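Local coordinates for uncharacterized protein (Bacillus thuringiensis serovar kurstaki, PDB 4XE7), which is a bacterial actin-like protein of the ParM type, which probably polymerises into nucleotide-dependent filaments that segregate plasmid DNA, at residues S231-D236 with D365-V370; L207-D212 with A400-R405. One frame throughout, in Å; residues are numbered along the deposited sequence.

Contact 1: residues S231-D236 with D365-V370; sequences SYAIND and DKNIVV
Strands 232-236 and 366-370 form a parallel pair inside the five-stranded mixed sheet of an actin-like domain, with Tyr232 opposite Lys366 and Asp236 opposite Val370. Backbone bonds run in both directions: Ala233 N gives to Lys366 O (2.9 Å), Ile368 N to Ala233 O (2.8 Å), Asn235 N to Ile368 O and Val370 N to Asn235 O. Asn235 adds a side-chain bond. Its CG stands anti to the carbonyl carbon (chi1 -55°), which carries ND2 over to the next strand, where it reaches Ile368 O at 3.1 Å from above the carbonyl plane. Ile368 O is thus gripped twice by one residue. The same ND2 lies 2.8 Å from Asn367 OD1 in a weak, bent bond, the two amide planes 75° apart, and Asn235 OD1 is hydrogen-bonded to Asn244 ND2. This polar cluster shares its face with the methyl of Ala233, against which Asn367 OD1 rests. On the face of Tyr232, Ile234, Ile368 and Val370, which Lys366 and Asp236 share, Ile368 runs alongside Tyr232, its CD1 4.1 Å from the ring's CD1, and Ile234 CG2 meets Val370 CG2 at 4.0 Å. Where the pair begins, Ser231 N donates almost straight to Asp365 OD2 (2.7 Å), on the anti side of the carboxylate, while Asp365 N donates to Ser231 OG. Each of these two residues thereby binds the other's side chain through its own backbone. Strand 242-248 flanks 232-237 and strand 390-391 flanks 366-370, making both partners interior strands. Helix 337-362 packs on the asparagine face through Leu355, Phe358 and Trp359, and Leu355 O accepts from Asn367 ND2.

Contact 2: residues L207-D212 with A400-R405; sequences LAILFD and AYFTSR
The Phe402 ring is met obliquely by two aliphatic groups, the methyl of Ala208 3.9 Å from its CD1 and CG1 of Ile209 3.8 Å from its CE2, while the Arg405 guanidinium has Asp212 OD2 and a water in its plane at the edge. Asp212 OD1 approaches that guanidinium obliquely instead. It lies 2.9 Å from Arg405 NH2 in a salt bridge whose hydrogen bond is weak and bent, carboxylate and guanidinium planes 49° apart. The water accepts from Arg405 NH2 (2.8 Å) and donates to Ala208 O (2.8 Å) and Phe211 O (2.7 Å). A single molecule therefore ties the arginine to two carbonyls where helix 205-210 gives way to strand 211-214. The bend of the arginine at chi3 (67°) turns its end toward this junction, and Asp212, with CG anti to the backbone N (chi1 -167°), brings its carboxylate across to meet it. Arg405 NH2 is thus held by two partners, the weak bond to Asp212 OD1 and the water.

Ala208 sits at the middle of the contact. Its CB points at the opposing helix and rests 3.3 Å from Phe402 O and 4.0 Å from Arg405 CB, so the small methyl lets the two backbones come close. Ser406 OG donates to Phe402 O and weakly accepts from Ala208 N. Ile209 crosses Phe402 at about a right angle. Around the polar end, Arg405 also touches Ser25, Ile33 and Glu398. The arrangement is a helix-to-helix packing at the start of the C-terminal helix, within the actin-like fold: an apolar half built on alanine, isoleucine and phenylalanine, and beside it a salt bridge and a water that links the same arginine to two carbonyls at the helix end.

From the N terminus the chain first passes strands 21-27 and 33-45 of the eight-stranded sheet, then reaches 207-212, the earlier half of contact 2. Residues 231-236 follow soon after and open contact 1, which closes a loop of 128 residues when 365-370 arrives. Only later does 400-405 return to 207-212, so the loop of contact 2 encloses that of contact 1 entirely. The centres lie about 14 Å apart, and the two meet directly: Val370 CG1 packs on Phe402 CE2 at 3.6 Å and Ile368 CG2 on Ile209 CD1 at 3.7 Å. The five-stranded sheet is thereby joined to helices 205-210 and 402-418.

Contact 1: residues S231-D236 with D365-V370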
ATOM      1  N   SER A 231     -15.328 -20.008  -0.606  1.00 30.39           N
ATOM      2  CA  SER A 231     -15.502 -18.729   0.052  1.00 29.16           C
ATOM      3  C   SER A 231     -14.241 -18.337   0.829  1.00 26.82           C
ATOM      4  O   SER A 231     -13.498 -19.192   1.317  1.00 22.51           O
ATOM      5  CB  SER A 231     -16.716 -18.772   0.974  1.00 29.32           C
ATOM      6  OG  SER A 231     -16.542 -19.738   1.992  1.00 27.85           O
ATOM      7  N   TYR A 232     -14.010 -17.035   0.914  1.00 20.80           N
ATOM      8  CA  TYR A 232     -12.835 -16.479   1.548  1.00 21.96           C
ATOM      9  C   TYR A 232     -13.232 -15.481   2.624  1.00 27.18           C
ATOM     10  O   TYR A 232     -13.997 -14.554   2.362  1.00 28.44           O
ATOM     11  CB  TYR A 232     -11.958 -15.751   0.519  1.00 30.11           C
ATOM     12  CG  TYR A 232     -11.590 -16.536  -0.715  1.00 41.22           C
ATOM     13  CD1 TYR A 232     -10.548 -17.463  -0.685  1.00 56.31           C
ATOM     14  CD2 TYR A 232     -12.250 -16.327  -1.922  1.00 36.41           C
ATOM     15  CE1 TYR A 232     -10.186 -18.176  -1.815  1.00 63.57           C
ATOM     16  CE2 TYR A 232     -11.894 -17.034  -3.062  1.00 55.13           C
ATOM     17  CZ  TYR A 232     -10.859 -17.961  -3.001  1.00 67.15           C
ATOM     18  OH  TYR A 232     -10.493 -18.679  -4.122  1.00 72.63           O
ATOM     19  N   ALA A 233     -12.689 -15.629   3.820  1.00 18.75           N
ATOM     20  CA  ALA A 233     -12.711 -14.511   4.735  1.00 17.51           C
ATOM     21  C   ALA A 233     -11.363 -13.809   4.604  1.00 28.41           C
ATOM     22  O   ALA A 233     -10.312 -14.448   4.679  1.00 26.49           O
ATOM     23  CB  ALA A 233     -12.977 -14.963   6.179  1.00 22.38           C
ATOM     24  N   ILE A 234     -11.390 -12.507   4.358  1.00 28.58           N
ATOM     25  CA  ILE A 234     -10.156 -11.739   4.382  1.00 30.18           C
ATOM     26  C   ILE A 234     -10.196 -10.740   5.523  1.00 30.69           C
ATOM     27  O   ILE A 234     -10.997  -9.801   5.541  1.00 21.08           O
ATOM     28  CB  ILE A 234      -9.893 -11.011   3.053  1.00 21.69           C
ATOM     29  CG1 ILE A 234      -9.918 -12.022   1.893  1.00 29.67           C
ATOM     30  CG2 ILE A 234      -8.534 -10.328   3.107  1.00 25.68           C
ATOM     31  CD1 ILE A 234      -9.733 -11.413   0.508  1.00 28.50           C
ATOM     32  N   ASN A 235      -9.320 -10.962   6.487  1.00 24.46           N
ATOM     33  CA  ASN A 235      -9.262 -10.105   7.647  1.00 17.36           C
ATOM     34  C   ASN A 235      -8.054  -9.178   7.556  1.00 17.20           C
ATOM     35  O   ASN A 235      -6.908  -9.621   7.607  1.00 19.95           O
ATOM     36  CB  ASN A 235      -9.225 -10.958   8.911  1.00 19.74           C
ATOM     37  CG  ASN A 235     -10.386 -11.929   8.981  1.00 20.21           C
ATOM     38  OD1 ASN A 235     -11.461 -11.595   9.486  1.00 16.04           O
ATOM     39  ND2 ASN A 235     -10.180 -13.146   8.458  1.00 19.68           N
ATOM     40  N   ASP A 236      -8.333  -7.888   7.390  1.00 18.72           N
ATOM     41  CA  ASP A 236      -7.301  -6.870   7.254  1.00 21.10           C
ATOM     42  C   ASP A 236      -6.986  -6.271   8.631  1.00 31.27           C
ATOM     43  O   ASP A 236      -7.789  -5.492   9.169  1.00 19.54           O
ATOM     44  CB  ASP A 236      -7.771  -5.779   6.274  1.00 24.07           C
ATOM     45  CG  ASP A 236      -6.646  -4.837   5.838  1.00 34.52           C
ATOM     46  OD1 ASP A 236      -6.884  -4.033   4.913  1.00 45.18           O
ATOM     47  OD2 ASP A 236      -5.528  -4.897   6.404  1.00 31.00           O
ATOM     48  N   ASP A 365     -14.344 -20.987   3.711  1.00 22.10           N
ATOM     49  CA  ASP A 365     -13.531 -22.141   3.351  1.00 23.74           C
ATOM     50  C   ASP A 365     -12.084 -21.864   3.684  1.00 23.23           C
ATOM     51  O   ASP A 365     -11.358 -22.731   4.189  1.00 21.42           O
ATOM     52  CB  ASP A 365     -13.690 -22.470   1.868  1.00 24.85           C
ATOM     53  CG  ASP A 365     -15.081 -22.951   1.533  1.00 31.55           C
ATOM     54  OD1 ASP A 365     -15.593 -23.828   2.272  1.00 24.25           O
ATOM     55  OD2 ASP A 365     -15.670 -22.443   0.550  1.00 25.55           O
ATOM     56  N   LYS A 366     -11.680 -20.635   3.404  1.00 26.79           N
ATOM     57  CA  LYS A 366     -10.350 -20.167   3.737  1.00 22.59           C
ATOM     58  C   LYS A 366     -10.459 -18.966   4.680  1.00 21.72           C
ATOM     59  O   LYS A 366     -11.249 -18.052   4.447  1.00 21.35           O
ATOM     60  CB  LYS A 366      -9.579 -19.789   2.467  1.00 23.06           C
ATOM     61  CG  LYS A 366      -9.319 -20.960   1.526  1.00 28.77           C
ATOM     62  CD  LYS A 366      -8.211 -21.855   2.073  1.00 33.80           C
ATOM     63  CE  LYS A 366      -7.655 -22.799   1.003  1.00 36.15           C
ATOM     64  NZ  LYS A 366      -8.697 -23.685   0.461  1.00 29.81           N
ATOM     65  N   ASN A 367      -9.681 -18.963   5.744  1.00 20.81           N
ATOM     66  CA  ASN A 367      -9.643 -17.789   6.606  1.00 19.94           C
ATOM     67  C   ASN A 367      -8.282 -17.095   6.485  1.00 23.42           C
ATOM     68  O   ASN A 367      -7.264 -17.627   6.920  1.00 22.20           O
ATOM     69  CB  ASN A 367      -9.966 -18.186   8.052  1.00 20.27           C
ATOM     70  CG  ASN A 367     -10.406 -17.000   8.906  1.00 27.01           C
ATOM     71  OD1 ASN A 367     -10.709 -15.922   8.383  1.00 27.05           O
ATOM     72  ND2 ASN A 367     -10.420 -17.188  10.225  1.00 18.54           N
ATOM     73  N   ILE A 368      -8.274 -15.910   5.871  1.00 15.29           N
ATOM     74  CA  ILE A 368      -7.031 -15.236   5.505  1.00 18.76           C
ATOM     75  C   ILE A 368      -6.763 -13.981   6.338  1.00 20.77           C
ATOM     76  O   ILE A 368      -7.687 -13.220   6.601  1.00 21.45           O
ATOM     77  CB  ILE A 368      -7.055 -14.847   4.005  1.00 19.32           C
ATOM     78  CG1 ILE A 368      -7.455 -16.059   3.162  1.00 25.14           C
ATOM     79  CG2 ILE A 368      -5.697 -14.287   3.576  1.00 21.08           C
ATOM     80  CD1 ILE A 368      -7.613 -15.780   1.665  1.00 20.82           C
ATOM     81  N   VAL A 369      -5.505 -13.769   6.753  1.00 16.59           N
ATOM     82  CA  VAL A 369      -5.129 -12.530   7.422  1.00 13.29           C
ATOM     83  C   VAL A 369      -4.169 -11.735   6.550  1.00 15.48           C
ATOM     84  O   VAL A 369      -3.310 -12.300   5.875  1.00 24.00           O
ATOM     85  CB  VAL A 369      -4.494 -12.768   8.811  1.00 19.46           C
ATOM     86  CG1 VAL A 369      -5.518 -13.351   9.760  1.00 17.11           C
ATOM     87  CG2 VAL A 369      -3.238 -13.673   8.719  1.00 16.22           C
ATOM     88  N   VAL A 370      -4.352 -10.418   6.534  1.00 13.34           N
ATOM     89  CA  VAL A 370      -3.462  -9.508   5.820  1.00 14.20           C
ATOM     90  C   VAL A 370      -3.346  -8.277   6.668  1.00 20.11           C
ATOM     91  O   VAL A 370      -4.099  -8.133   7.630  1.00 18.87           O
ATOM     92  CB  VAL A 370      -3.983  -9.124   4.404  1.00 20.81           C
ATOM     93  CG1 VAL A 370      -4.148 -10.351   3.549  1.00 18.37           C
ATOM     94  CG2 VAL A 370      -5.288  -8.370   4.505  1.00 15.84           C
TER

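Contact 2: residues L207-D212 with A400-R405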
ATOM      1  N   LEU A 207      -5.643 -13.225  -5.764  1.00 24.81           N
ATOM      2  CA  LEU A 207      -4.591 -13.437  -6.756  1.00 25.90           C
ATOM      3  C   LEU A 207      -3.196 -13.133  -6.189  1.00 19.08           C
ATOM      4  O   LEU A 207      -2.247 -13.875  -6.452  1.00 22.91           O
ATOM      5  CB  LEU A 207      -4.843 -12.584  -8.002  1.00 19.57           C
ATOM      6  CG  LEU A 207      -5.845 -13.182  -8.979  1.00 38.53           C
ATOM      7  CD1 LEU A 207      -6.199 -12.183 -10.078  1.00 43.45           C
ATOM      8  CD2 LEU A 207      -5.268 -14.462  -9.557  1.00 40.14           C
ATOM      9  N   ALA A 208      -3.084 -12.061  -5.406  1.00 21.82           N
ATOM     10  CA  ALA A 208      -1.781 -11.618  -4.901  1.00 29.34           C
ATOM     11  C   ALA A 208      -1.306 -12.500  -3.757  1.00 31.54           C
ATOM     12  O   ALA A 208      -0.125 -12.502  -3.419  1.00 29.26           O
ATOM     13  CB  ALA A 208      -1.831 -10.175  -4.454  1.00 23.24           C
ATOM     14  N   ILE A 209      -2.227 -13.246  -3.160  1.00 27.63           N
ATOM     15  CA  ILE A 209      -1.842 -14.221  -2.149  1.00 26.06           C
ATOM     16  C   ILE A 209      -1.375 -15.502  -2.827  1.00 26.82           C
ATOM     17  O   ILE A 209      -0.385 -16.113  -2.410  1.00 30.97           O
ATOM     18  CB  ILE A 209      -3.004 -14.475  -1.182  1.00 31.46           C
ATOM     19  CG1 ILE A 209      -3.182 -13.226  -0.309  1.00 28.60           C
ATOM     20  CG2 ILE A 209      -2.750 -15.715  -0.333  1.00 32.34           C
ATOM     21  CD1 ILE A 209      -4.558 -13.068   0.280  1.00 35.79           C
ATOM     22  N   LEU A 210      -2.057 -15.874  -3.906  1.00 28.87           N
ATOM     23  CA  LEU A 210      -1.744 -17.117  -4.613  1.00 34.59           C
ATOM     24  C   LEU A 210      -0.543 -17.017  -5.547  1.00 34.35           C
ATOM     25  O   LEU A 210       0.169 -17.997  -5.730  1.00 35.30           O
ATOM     26  CB  LEU A 210      -2.947 -17.579  -5.431  1.00 33.10           C
ATOM     27  CG  LEU A 210      -4.207 -18.053  -4.707  1.00 32.50           C
ATOM     28  CD1 LEU A 210      -5.294 -18.238  -5.747  1.00 25.91           C
ATOM     29  CD2 LEU A 210      -3.944 -19.352  -3.976  1.00 37.31           C
ATOM     30  N   PHE A 211      -0.334 -15.852  -6.164  1.00 27.91           N
ATOM     31  CA  PHE A 211       0.710 -15.743  -7.188  1.00 24.93           C
ATOM     32  C   PHE A 211       1.665 -14.582  -6.958  1.00 21.23           C
ATOM     33  O   PHE A 211       1.315 -13.578  -6.324  1.00 25.48           O
ATOM     34  CB  PHE A 211       0.065 -15.631  -8.575  1.00 27.16           C
ATOM     35  CG  PHE A 211      -0.781 -16.824  -8.938  1.00 28.08           C
ATOM     36  CD1 PHE A 211      -0.202 -17.966  -9.468  1.00 34.57           C
ATOM     37  CD2 PHE A 211      -2.148 -16.813  -8.734  1.00 40.19           C
ATOM     38  CE1 PHE A 211      -0.975 -19.073  -9.797  1.00 40.17           C
ATOM     39  CE2 PHE A 211      -2.928 -17.924  -9.064  1.00 41.54           C
ATOM     40  CZ  PHE A 211      -2.338 -19.051  -9.591  1.00 38.53           C
ATOM     41  N   ASP A 212       2.883 -14.737  -7.462  1.00 22.59           N
ATOM     42  CA  ASP A 212       3.879 -13.664  -7.468  1.00 23.58           C
ATOM     43  C   ASP A 212       4.464 -13.604  -8.891  1.00 23.72           C
ATOM     44  O   ASP A 212       4.255 -14.529  -9.681  1.00 24.94           O
ATOM     45  CB  ASP A 212       4.960 -13.927  -6.403  1.00 22.21           C
ATOM     46  CG  ASP A 212       5.855 -12.720  -6.129  1.00 39.08           C
ATOM     47  OD1 ASP A 212       5.603 -11.628  -6.673  1.00 31.88           O
ATOM     48  OD2 ASP A 212       6.816 -12.865  -5.332  1.00 45.83           O
ATOM     49  N   ALA A 400       0.216  -4.145   1.829  1.00 22.78           N
ATOM     50  CA  ALA A 400      -0.251  -2.826   1.411  1.00 35.52           C
ATOM     51  C   ALA A 400      -0.588  -2.765  -0.085  1.00 29.90           C
ATOM     52  O   ALA A 400      -1.426  -1.974  -0.497  1.00 32.99           O
ATOM     53  CB  ALA A 400       0.783  -1.776   1.754  1.00 40.14           C
ATOM     54  N   TYR A 401       0.044  -3.630  -0.874  1.00 34.12           N
ATOM     55  CA  TYR A 401      -0.086  -3.595  -2.326  1.00 28.53           C
ATOM     56  C   TYR A 401      -0.780  -4.831  -2.917  1.00 22.30           C
ATOM     57  O   TYR A 401      -0.666  -5.108  -4.103  1.00 23.79           O
ATOM     58  CB  TYR A 401       1.307  -3.411  -2.944  1.00 22.97           C
ATOM     59  CG  TYR A 401       1.925  -2.087  -2.552  1.00 28.44           C
ATOM     60  CD1 TYR A 401       1.494  -0.897  -3.148  1.00 32.85           C
ATOM     61  CD2 TYR A 401       2.901  -2.011  -1.571  1.00 25.80           C
ATOM     62  CE1 TYR A 401       2.032   0.319  -2.791  1.00 29.83           C
ATOM     63  CE2 TYR A 401       3.443  -0.794  -1.196  1.00 23.61           C
ATOM     64  CZ  TYR A 401       3.012   0.368  -1.812  1.00 31.17           C
ATOM     65  OH  TYR A 401       3.555   1.589  -1.451  1.00 34.38           O
ATOM     66  N   PHE A 402      -1.499  -5.580  -2.091  1.00 26.38           N
ATOM     67  CA  PHE A 402      -2.146  -6.803  -2.571  1.00 20.22           C
ATOM     68  C   PHE A 402      -3.192  -6.482  -3.649  1.00 19.81           C
ATOM     69  O   PHE A 402      -3.423  -7.271  -4.568  1.00 19.52           O
ATOM     70  CB  PHE A 402      -2.811  -7.568  -1.414  1.00 19.32           C
ATOM     71  CG  PHE A 402      -1.881  -8.519  -0.666  1.00 21.72           C
ATOM     72  CD1 PHE A 402      -0.564  -8.694  -1.047  1.00 20.19           C
ATOM     73  CD2 PHE A 402      -2.359  -9.257   0.416  1.00 29.54           C
ATOM     74  CE1 PHE A 402       0.258  -9.579  -0.374  1.00 23.44           C
ATOM     75  CE2 PHE A 402      -1.550 -10.140   1.090  1.00 26.54           C
ATOM     76  CZ  PHE A 402      -0.230 -10.303   0.701  1.00 27.27           C
ATOM     77  N   THR A 403      -3.833  -5.323  -3.524  1.00 23.26           N
ATOM     78  CA  THR A 403      -4.822  -4.911  -4.514  1.00 23.79           C
ATOM     79  C   THR A 403      -4.153  -4.562  -5.848  1.00 25.70           C
ATOM     80  O   THR A 403      -4.563  -5.061  -6.896  1.00 23.73           O
ATOM     81  CB  THR A 403      -5.635  -3.719  -4.027  1.00 24.13           C
ATOM     82  OG1 THR A 403      -6.300  -4.072  -2.808  1.00 29.80           O
ATOM     83  CG2 THR A 403      -6.660  -3.294  -5.082  1.00 26.88           C
ATOM     84  N   SER A 404      -3.135  -3.704  -5.814  1.00 24.53           N
ATOM     85  CA  SER A 404      -2.436  -3.349  -7.050  1.00 27.03           C
ATOM     86  C   SER A 404      -1.688  -4.537  -7.648  1.00 25.64           C
ATOM     87  O   SER A 404      -1.642  -4.683  -8.871  1.00 21.27           O
ATOM     88  CB  SER A 404      -1.468  -2.178  -6.834  1.00 18.87           C
ATOM     89  OG  SER A 404      -0.672  -2.342  -5.679  1.00 22.17           O
ATOM     90  N   ARG A 405      -1.090  -5.379  -6.803  1.00 18.43           N
ATOM     91  CA  ARG A 405      -0.438  -6.586  -7.295  1.00 20.68           C
ATOM     92  C   ARG A 405      -1.435  -7.531  -7.954  1.00 21.73           C
ATOM     93  O   ARG A 405      -1.110  -8.160  -8.966  1.00 20.36           O
ATOM     94  CB  ARG A 405       0.303  -7.320  -6.166  1.00 24.45           C
ATOM     95  CG  ARG A 405       1.526  -6.576  -5.671  1.00 26.63           C
ATOM     96  CD  ARG A 405       2.012  -7.108  -4.331  1.00 26.73           C
ATOM     97  NE  ARG A 405       2.520  -8.457  -4.461  1.00 32.13           N
ATOM     98  CZ  ARG A 405       3.795  -8.764  -4.672  1.00 25.62           C
ATOM     99  NH1 ARG A 405       4.708  -7.819  -4.771  1.00 24.93           N
ATOM    100  NH2 ARG A 405       4.155 -10.028  -4.784  1.00 23.38           N
TER
HETATM  101  O   HOH W   1       1.571 -11.140  -5.125  1.00 28.96           O